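Local coordinates for GARP domain-containing protein (Trypanosoma brucei brucei TREU927, PDB 6XZ6), which binds the host complement regulator factor H, acting as a trypanosome receptor that increases transmission of the parasite to tsetse flies, at residues A40-E43 with S44-A47; V82-E85 with A86-R89; E190-R193 with A194-A198. All coordinates share one frame; numbering follows the deposited sequence.

Contact 1. Residues A40-E43 with S44-A47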
ATOM      1  N   ALA A  40     -11.672  -7.366 -13.698  1.00 22.04           N
ATOM      2  CA  ALA A  40     -12.950  -7.827 -13.160  1.00 21.18           C
ATOM      3  C   ALA A  40     -14.109  -6.985 -13.673  1.00 25.95           C
ATOM      4  O   ALA A  40     -15.104  -7.543 -14.105  1.00 26.98           O
ATOM      5  CB  ALA A  40     -12.913  -7.811 -11.654  1.00 19.98           C
ATOM      6  N   LEU A  41     -13.957  -5.647 -13.692  1.00 22.83           N
ATOM      7  CA  LEU A  41     -14.970  -4.722 -14.207  1.00 22.33           C
ATOM      8  C   LEU A  41     -15.234  -4.902 -15.707  1.00 34.22           C
ATOM      9  O   LEU A  41     -16.392  -4.982 -16.113  1.00 37.57           O
ATOM     10  CB  LEU A  41     -14.620  -3.267 -13.862  1.00 19.92           C
ATOM     11  CG  LEU A  41     -15.440  -2.172 -14.522  1.00 23.39           C
ATOM     12  CD1 LEU A  41     -16.895  -2.225 -14.103  1.00 23.12           C
ATOM     13  CD2 LEU A  41     -14.867  -0.831 -14.213  1.00 24.64           C
ATOM     14  N   GLU A  42     -14.189  -4.954 -16.526  1.00 32.78           N
ATOM     15  CA  GLU A  42     -14.352  -5.128 -17.960  1.00 35.40           C
ATOM     16  C   GLU A  42     -14.982  -6.473 -18.323  1.00 39.48           C
ATOM     17  O   GLU A  42     -15.796  -6.526 -19.235  1.00 40.01           O
ATOM     18  CB  GLU A  42     -13.033  -4.871 -18.672  1.00 39.22           C
ATOM     19  CG  GLU A  42     -12.629  -3.399 -18.602  1.00 56.99           C
ATOM     20  CD  GLU A  42     -13.500  -2.386 -19.332  1.00109.96           C
ATOM     21  OE1 GLU A  42     -13.929  -2.670 -20.476  1.00123.88           O
ATOM     22  OE2 GLU A  42     -13.743  -1.299 -18.759  1.00114.98           O
ATOM     23  N   GLU A  43     -14.707  -7.521 -17.554  1.00 37.68           N
ATOM     24  CA  GLU A  43     -15.361  -8.821 -17.752  1.00 40.89           C
ATOM     25  C   GLU A  43     -16.856  -8.720 -17.426  1.00 45.65           C
ATOM     26  O   GLU A  43     -17.663  -9.328 -18.127  1.00 48.30           O
ATOM     27  CB  GLU A  43     -14.728  -9.916 -16.885  1.00 43.14           C
ATOM     28  CG  GLU A  43     -14.144 -11.059 -17.704  1.00 62.59           C
ATOM     29  CD  GLU A  43     -14.965 -12.339 -17.740  1.00 90.27           C
ATOM     30  OE1 GLU A  43     -14.466 -13.375 -17.240  1.00 94.52           O
ATOM     31  OE2 GLU A  43     -16.094 -12.313 -18.282  1.00 80.39           O
ATOM     32  N   SER A  44     -17.229  -7.931 -16.376  1.00 37.88           N
ATOM     33  CA  SER A  44     -18.627  -7.729 -15.977  1.00 34.01           C
ATOM     34  C   SER A  44     -19.372  -6.927 -17.022  1.00 36.69           C
ATOM     35  O   SER A  44     -20.557  -7.168 -17.247  1.00 37.80           O
ATOM     36  CB  SER A  44     -18.727  -7.099 -14.596  1.00 30.33           C
ATOM     37  OG  SER A  44     -18.380  -5.727 -14.575  1.00 25.81           O
ATOM     38  N   LYS A  45     -18.670  -6.019 -17.706  1.00 31.42           N
ATOM     39  CA  LYS A  45     -19.267  -5.241 -18.783  1.00 31.62           C
ATOM     40  C   LYS A  45     -19.437  -6.108 -20.050  1.00 42.83           C
ATOM     41  O   LYS A  45     -20.400  -5.907 -20.790  1.00 44.23           O
ATOM     42  CB  LYS A  45     -18.466  -3.973 -19.056  1.00 32.03           C
ATOM     43  CG  LYS A  45     -18.660  -2.869 -18.019  1.00 36.87           C
ATOM     44  CD  LYS A  45     -17.859  -1.649 -18.428  1.00 45.26           C
ATOM     45  CE  LYS A  45     -17.919  -0.518 -17.437  1.00 58.90           C
ATOM     46  NZ  LYS A  45     -16.732   0.377 -17.581  1.00 72.13           N
ATOM     47  N   LYS A  46     -18.542  -7.111 -20.273  1.00 43.14           N
ATOM     48  CA  LYS A  46     -18.646  -8.022 -21.432  1.00 45.90           C
ATOM     49  C   LYS A  46     -19.781  -9.013 -21.219  1.00 48.68           C
ATOM     50  O   LYS A  46     -20.458  -9.369 -22.174  1.00 51.37           O
ATOM     51  CB  LYS A  46     -17.322  -8.768 -21.751  1.00 50.52           C
ATOM     52  CG  LYS A  46     -16.185  -7.871 -22.263  1.00 67.12           C
ATOM     53  CD  LYS A  46     -14.830  -8.608 -22.305  1.00 80.01           C
ATOM     54  CE  LYS A  46     -13.681  -7.800 -21.714  1.00 86.09           C
ATOM     55  NZ  LYS A  46     -12.651  -8.658 -21.046  1.00 81.27           N
ATOM     56  N   ALA A  47     -19.974  -9.469 -19.978  1.00 42.20           N
ATOM     57  CA  ALA A  47     -21.057 -10.369 -19.589  1.00 42.60           C
ATOM     58  C   ALA A  47     -22.412  -9.650 -19.732  1.00 46.65           C
ATOM     59  O   ALA A  47     -23.369 -10.263 -20.200  1.00 48.17           O
ATOM     60  CB  ALA A  47     -20.848 -10.830 -18.154  1.00 42.05           C
TER
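Leu41, Ser44 and Lys45 come together on successive turns of the long helix 4-61, and the carbonyl of Leu41 is the point where they meet. It takes two hydrogen bonds: the regular helical one from Lys45 N at 3.0 Å, and a second from the hydroxyl of Ser44, whose OG lies 2.6 Å from Leu41 O. The serine reaches back because its chi1 of 73° sets OG between the backbone N and the carbonyl carbon, turned to the preceding turn. The hydroxyl comes in at 123° to the C=O, well off the carbonyl's axis. OG also lies against Leu41 CD1, so an apolar branch packs over a hydroxyl that has its bond within the helix.

At this level the helix is one of three long helices bundled together. Leu41 and Ser44 turn to helix 67-125, where they touch Ala90, and Ala40 and Ala47 turn to helix 165-208.

Lys45 runs out straight beyond CG and passes obliquely over the leucine, its CE 3.9 Å from Leu41 CD1. This brings its ammonium to the carboxylate of Glu42, where a long salt bridge joins NZ and OE2 at 3.6 Å; Glu91 offers a second, weak ion pair.

Lys46 behaves differently. Its chain bends at chi3 and chi4 and curls back by the carbonyl of Glu42, with CE 3.5 Å from Glu42 O. NZ remains 5.7 Å from Glu43 OE2, so any attraction there acts without contact. That lysine may nevertheless ease the charge on Glu43, whose OE2 lies close to Asp199 OD1, a pairing of like charges that could raise the proton affinity of either group.

Contact 2. Residues V82-E85 with A86-R89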
ATOM      1  N   VAL A  82     -29.850  -8.700 -14.372  1.00 29.60           N
ATOM      2  CA  VAL A  82     -29.012  -9.119 -13.243  1.00 28.99           C
ATOM      3  C   VAL A  82     -27.524  -8.961 -13.593  1.00 32.21           C
ATOM      4  O   VAL A  82     -26.767  -8.466 -12.760  1.00 32.18           O
ATOM      5  CB  VAL A  82     -29.372 -10.526 -12.709  1.00 35.87           C
ATOM      6  CG1 VAL A  82     -28.306 -11.062 -11.750  1.00 35.63           C
ATOM      7  CG2 VAL A  82     -30.743 -10.512 -12.034  1.00 36.13           C
ATOM      8  N   ALA A  83     -27.122  -9.300 -14.840  1.00 28.66           N
ATOM      9  CA  ALA A  83     -25.750  -9.117 -15.332  1.00 27.50           C
ATOM     10  C   ALA A  83     -25.409  -7.625 -15.364  1.00 27.92           C
ATOM     11  O   ALA A  83     -24.371  -7.241 -14.838  1.00 26.96           O
ATOM     12  CB  ALA A  83     -25.593  -9.748 -16.703  1.00 30.26           C
ATOM     13  N   TYR A  84     -26.314  -6.775 -15.882  1.00 25.18           N
ATOM     14  CA  TYR A  84     -26.157  -5.302 -15.877  1.00 23.43           C
ATOM     15  C   TYR A  84     -25.956  -4.742 -14.448  1.00 25.25           C
ATOM     16  O   TYR A  84     -25.037  -3.956 -14.216  1.00 25.44           O
ATOM     17  CB  TYR A  84     -27.345  -4.582 -16.549  1.00 23.90           C
ATOM     18  CG  TYR A  84     -27.281  -3.082 -16.359  1.00 25.40           C
ATOM     19  CD1 TYR A  84     -26.292  -2.323 -16.976  1.00 26.44           C
ATOM     20  CD2 TYR A  84     -28.156  -2.430 -15.485  1.00 26.79           C
ATOM     21  CE1 TYR A  84     -26.186  -0.949 -16.749  1.00 25.68           C
ATOM     22  CE2 TYR A  84     -28.043  -1.059 -15.231  1.00 27.18           C
ATOM     23  CZ  TYR A  84     -27.077  -0.318 -15.891  1.00 35.96           C
ATOM     24  OH  TYR A  84     -26.990   1.040 -15.677  1.00 41.29           O
ATOM     25  N   GLU A  85     -26.825  -5.138 -13.511  1.00 19.51           N
ATOM     26  CA  GLU A  85     -26.786  -4.697 -12.114  1.00 17.32           C
ATOM     27  C   GLU A  85     -25.515  -5.100 -11.408  1.00 23.20           C
ATOM     28  O   GLU A  85     -25.033  -4.340 -10.599  1.00 23.78           O
ATOM     29  CB  GLU A  85     -28.015  -5.180 -11.357  1.00 18.41           C
ATOM     30  CG  GLU A  85     -29.326  -4.647 -11.918  1.00 19.51           C
ATOM     31  CD  GLU A  85     -30.578  -5.142 -11.226  1.00 43.79           C
ATOM     32  OE1 GLU A  85     -30.540  -6.240 -10.620  1.00 35.38           O
ATOM     33  OE2 GLU A  85     -31.604  -4.424 -11.282  1.00 41.78           O
ATOM     34  N   ALA A  86     -24.953  -6.276 -11.723  1.00 23.23           N
ATOM     35  CA  ALA A  86     -23.685  -6.771 -11.174  1.00 22.91           C
ATOM     36  C   ALA A  86     -22.521  -5.953 -11.730  1.00 27.18           C
ATOM     37  O   ALA A  86     -21.598  -5.653 -10.987  1.00 27.46           O
ATOM     38  CB  ALA A  86     -23.501  -8.246 -11.502  1.00 25.49           C
ATOM     39  N   SER A  87     -22.573  -5.558 -13.025  1.00 24.37           N
ATOM     40  CA  SER A  87     -21.559  -4.703 -13.661  1.00 22.78           C
ATOM     41  C   SER A  87     -21.527  -3.289 -12.977  1.00 24.92           C
ATOM     42  O   SER A  87     -20.469  -2.671 -12.836  1.00 24.95           O
ATOM     43  CB  SER A  87     -21.803  -4.628 -15.170  1.00 24.96           C
ATOM     44  OG  SER A  87     -22.441  -3.438 -15.605  1.00 31.41           O
ATOM     45  N   VAL A  88     -22.690  -2.812 -12.533  1.00 20.28           N
ATOM     46  CA  VAL A  88     -22.826  -1.530 -11.842  1.00 18.98           C
ATOM     47  C   VAL A  88     -22.162  -1.636 -10.448  1.00 23.99           C
ATOM     48  O   VAL A  88     -21.472  -0.700 -10.017  1.00 23.52           O
ATOM     49  CB  VAL A  88     -24.304  -1.062 -11.783  1.00 20.67           C
ATOM     50  CG1 VAL A  88     -24.487   0.063 -10.777  1.00 19.52           C
ATOM     51  CG2 VAL A  88     -24.794  -0.637 -13.164  1.00 20.05           C
ATOM     52  N   ARG A  89     -22.351  -2.793  -9.768  1.00 19.86           N
ATOM     53  CA  ARG A  89     -21.720  -3.071  -8.483  1.00 18.65           C
ATOM     54  C   ARG A  89     -20.194  -3.218  -8.633  1.00 23.68           C
ATOM     55  O   ARG A  89     -19.473  -2.792  -7.729  1.00 23.64           O
ATOM     56  CB  ARG A  89     -22.325  -4.295  -7.826  1.00 18.68           C
ATOM     57  CG  ARG A  89     -23.625  -3.987  -7.100  1.00 29.75           C
ATOM     58  CD  ARG A  89     -24.127  -5.144  -6.260  1.00 35.10           C
ATOM     59  NE  ARG A  89     -24.403  -6.314  -7.092  1.00 51.00           N
ATOM     60  CZ  ARG A  89     -25.580  -6.569  -7.645  1.00 55.46           C
ATOM     61  NH1 ARG A  89     -26.618  -5.773  -7.406  1.00 20.05           N
ATOM     62  NH2 ARG A  89     -25.739  -7.642  -8.420  1.00 46.55           N
TER
HETATM   63  O   HOH W   1     -28.811  -7.874  -9.058  1.00 27.85           O
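Tyr84 lays one face of its ring against Val88 a turn later on the helix. The valine's CG2 is the methyl that touches, 3.9 Å from the ring centroid and 26° off the ring normal, a CH-pi contact displaced to the phenol end: the closest ring atom to Val88 CG2 is Tyr84 CZ, at 3.6 Å. With chi1 at 171°, the tyrosine's CG lies opposite its backbone N, so the ring leans along the helix in the direction of Val88 while the two side chains cross at a slant.

Tyr84 O accepts from Val88 N and also from the Ser87 hydroxyl, with OG 3.0 Å from Tyr84 O. The serine thus spends its polar end on its own helix, which suits its buried place. Helix 67-125 is the middle member, in chain order, of a three-helix bundle at this level; Ala83 and Ala86 set small methyls against helix 165-208, Ala83 on Ala201 and Ala86 on Ala197 and Ala198, while Tyr84, Glu85, Val88 and Arg89 occupy the exposed side.

Arg89 bends at chi3, -61°, and folds back over the preceding turn. Its guanidinium lies flat above the Glu85 carbonyl, Glu85 O standing 3.7 Å over the centre of one face, a contact in which no N-H is aimed at the oxygen. The glutamate's extended chain carries its carboxylate to a water at the guanidinium edge, in plane. This water donates to Glu85 OE1 at 2.8 Å and accepts from Arg89 NH2 at 3.1 Å, linking opposite charges that do not touch.

Contact 3. Residues E190-R193 with A194-A198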
ATOM      1  N   GLU A 190     -15.043  -7.824  -3.806  1.00 23.08           N
ATOM      2  CA  GLU A 190     -16.366  -7.353  -4.226  1.00 22.17           C
ATOM      3  C   GLU A 190     -16.431  -7.152  -5.765  1.00 25.07           C
ATOM      4  O   GLU A 190     -17.513  -7.344  -6.332  1.00 26.59           O
ATOM      5  CB  GLU A 190     -16.706  -6.023  -3.538  1.00 21.77           C
ATOM      6  CG  GLU A 190     -17.092  -6.088  -2.073  1.00 36.88           C
ATOM      7  CD  GLU A 190     -17.076  -4.753  -1.330  1.00 66.37           C
ATOM      8  OE1 GLU A 190     -17.247  -3.692  -1.977  1.00 74.05           O
ATOM      9  OE2 GLU A 190     -16.895  -4.767  -0.087  1.00 51.38           O
ATOM     10  N   THR A 191     -15.322  -6.703  -6.430  1.00 19.11           N
ATOM     11  CA  THR A 191     -15.327  -6.527  -7.901  1.00 20.23           C
ATOM     12  C   THR A 191     -15.328  -7.892  -8.574  1.00 29.41           C
ATOM     13  O   THR A 191     -16.081  -8.122  -9.527  1.00 31.95           O
ATOM     14  CB  THR A 191     -14.187  -5.660  -8.486  1.00 31.05           C
ATOM     15  OG1 THR A 191     -13.694  -4.674  -7.568  1.00 28.14           O
ATOM     16  CG2 THR A 191     -14.610  -4.982  -9.770  1.00 37.94           C
ATOM     17  N   VAL A 192     -14.513  -8.812  -8.044  1.00 26.30           N
ATOM     18  CA  VAL A 192     -14.405 -10.180  -8.546  1.00 28.10           C
ATOM     19  C   VAL A 192     -15.754 -10.900  -8.382  1.00 33.36           C
ATOM     20  O   VAL A 192     -16.195 -11.545  -9.326  1.00 34.53           O
ATOM     21  CB  VAL A 192     -13.211 -10.914  -7.867  1.00 31.91           C
ATOM     22  CG1 VAL A 192     -13.219 -12.401  -8.156  1.00 33.82           C
ATOM     23  CG2 VAL A 192     -11.866 -10.292  -8.261  1.00 30.45           C
ATOM     24  N   ARG A 193     -16.433 -10.720  -7.214  1.00 28.77           N
ATOM     25  CA  ARG A 193     -17.733 -11.326  -6.874  1.00 28.26           C
ATOM     26  C   ARG A 193     -18.828 -10.880  -7.823  1.00 31.24           C
ATOM     27  O   ARG A 193     -19.637 -11.698  -8.250  1.00 34.61           O
ATOM     28  CB  ARG A 193     -18.116 -10.999  -5.427  1.00 27.40           C
ATOM     29  CG  ARG A 193     -18.724 -12.164  -4.672  1.00 46.33           C
ATOM     30  CD  ARG A 193     -19.035 -11.844  -3.213  1.00 66.93           C
ATOM     31  NE  ARG A 193     -17.831 -11.572  -2.410  1.00 74.65           N
ATOM     32  CZ  ARG A 193     -17.575 -10.405  -1.821  1.00 88.04           C
ATOM     33  NH1 ARG A 193     -18.437  -9.394  -1.922  1.00 72.42           N
ATOM     34  NH2 ARG A 193     -16.460 -10.240  -1.124  1.00 75.83           N
ATOM     35  N   ALA A 194     -18.835  -9.597  -8.177  1.00 24.30           N
ATOM     36  CA  ALA A 194     -19.786  -9.007  -9.100  1.00 24.17           C
ATOM     37  C   ALA A 194     -19.475  -9.414 -10.538  1.00 29.41           C
ATOM     38  O   ALA A 194     -20.391  -9.582 -11.326  1.00 31.29           O
ATOM     39  CB  ALA A 194     -19.774  -7.494  -8.947  1.00 23.51           C
ATOM     40  N   ALA A 195     -18.202  -9.615 -10.877  1.00 27.52           N
ATOM     41  CA  ALA A 195     -17.793 -10.085 -12.216  1.00 29.02           C
ATOM     42  C   ALA A 195     -18.275 -11.508 -12.433  1.00 35.80           C
ATOM     43  O   ALA A 195     -18.718 -11.840 -13.528  1.00 38.27           O
ATOM     44  CB  ALA A 195     -16.288 -10.032 -12.353  1.00 29.61           C
ATOM     45  N   ASP A 196     -18.211 -12.342 -11.378  1.00 34.04           N
ATOM     46  CA  ASP A 196     -18.679 -13.741 -11.395  1.00 37.33           C
ATOM     47  C   ASP A 196     -20.193 -13.772 -11.475  1.00 42.77           C
ATOM     48  O   ASP A 196     -20.744 -14.580 -12.213  1.00 44.82           O
ATOM     49  CB  ASP A 196     -18.218 -14.513 -10.133  1.00 39.97           C
ATOM     50  CG  ASP A 196     -16.709 -14.638  -9.937  1.00 55.46           C
ATOM     51  OD1 ASP A 196     -15.956 -14.447 -10.933  1.00 55.52           O
ATOM     52  OD2 ASP A 196     -16.276 -14.924  -8.783  1.00 64.92           O
ATOM     53  N   ALA A 197     -20.863 -12.876 -10.714  1.00 37.48           N
ATOM     54  CA  ALA A 197     -22.314 -12.712 -10.684  1.00 36.91           C
ATOM     55  C   ALA A 197     -22.849 -12.348 -12.076  1.00 41.81           C
ATOM     56  O   ALA A 197     -23.858 -12.923 -12.493  1.00 45.66           O
ATOM     57  CB  ALA A 197     -22.683 -11.637  -9.681  1.00 35.64           C
ATOM     58  N   ALA A 198     -22.151 -11.438 -12.807  1.00 34.70           N
ATOM     59  CA  ALA A 198     -22.512 -11.033 -14.168  1.00 34.38           C
ATOM     60  C   ALA A 198     -22.295 -12.181 -15.168  1.00 42.47           C
ATOM     61  O   ALA A 198     -23.122 -12.371 -16.042  1.00 44.04           O
ATOM     62  CB  ALA A 198     -21.734  -9.799 -14.585  1.00 33.05           C
TER
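Val192 and Asp196, one turn apart on helix 165-208, run side by side and point the same way, the methyl CG1 of Val192 4.0 Å from Asp196 OD2. Here that helix is the third member of a three-helix bundle; Asp196 is exposed, while Val192 borders Glu36 of helix 4-61. The aspartate's chi1 of -61° places CG beside its own backbone N, which swings the carboxylate over the end of the Val192 carbonyl: OD1 comes to 3.3 Å from Val192 O and OD2 to a similar distance. All three oxygens are acceptors, so nothing bonds them directly. The carbonyl has its hydrogen bond from Asp196 N, 3.0 Å from Val192 O.

Around this first shell the methyls of three alanines sit on the preceding turn. Ala195 CB straddles two carbonyls, 3.4 Å from both Val192 O and Thr191 O; Ala194 CB rests by Glu190 O, and Ala197 CB by Arg193 O. Side chains this short let neighbouring helices come close: Ala197 meets Ala86 of helix 67-125, and Ala198 packs on Ser44 and Ala47 of helix 4-61. Thr191 wedges between both helices, touching Ala40 on one and Ala90 and Ala93 on the other, while the hydroxyl of this buried residue bonds back to Ala187 O.

Beneath all of this runs the backbone bonding of the helix. One bond is tipped: Ala194 N stands 41° out of the Glu190 carbonyl plane, 3.2 Å from Glu190 O. In the next turn Ala198 N donates to Ala194 O at 3.0 Å.

Overall arrangement
The three contacts belong to the three long helices in chain order, contact 1 on helix 4-61, contact 2 on helix 67-125 and contact 3 on helix 165-208. Their centres lie about 9 Å from one another in every pairing, so together they make one cross-section of the bundle, with the helix of contact 2 running antiparallel to the other two. Small side chains close the seams: Ser44 OG packs on Ser87 CA, Ala40 O on Ala195 CB, and Ala86 O on Ala194 CB. Segments far apart in sequence are thereby joined into one elongated helical body, in keeping with the largely helical make-up of this factor H receptor.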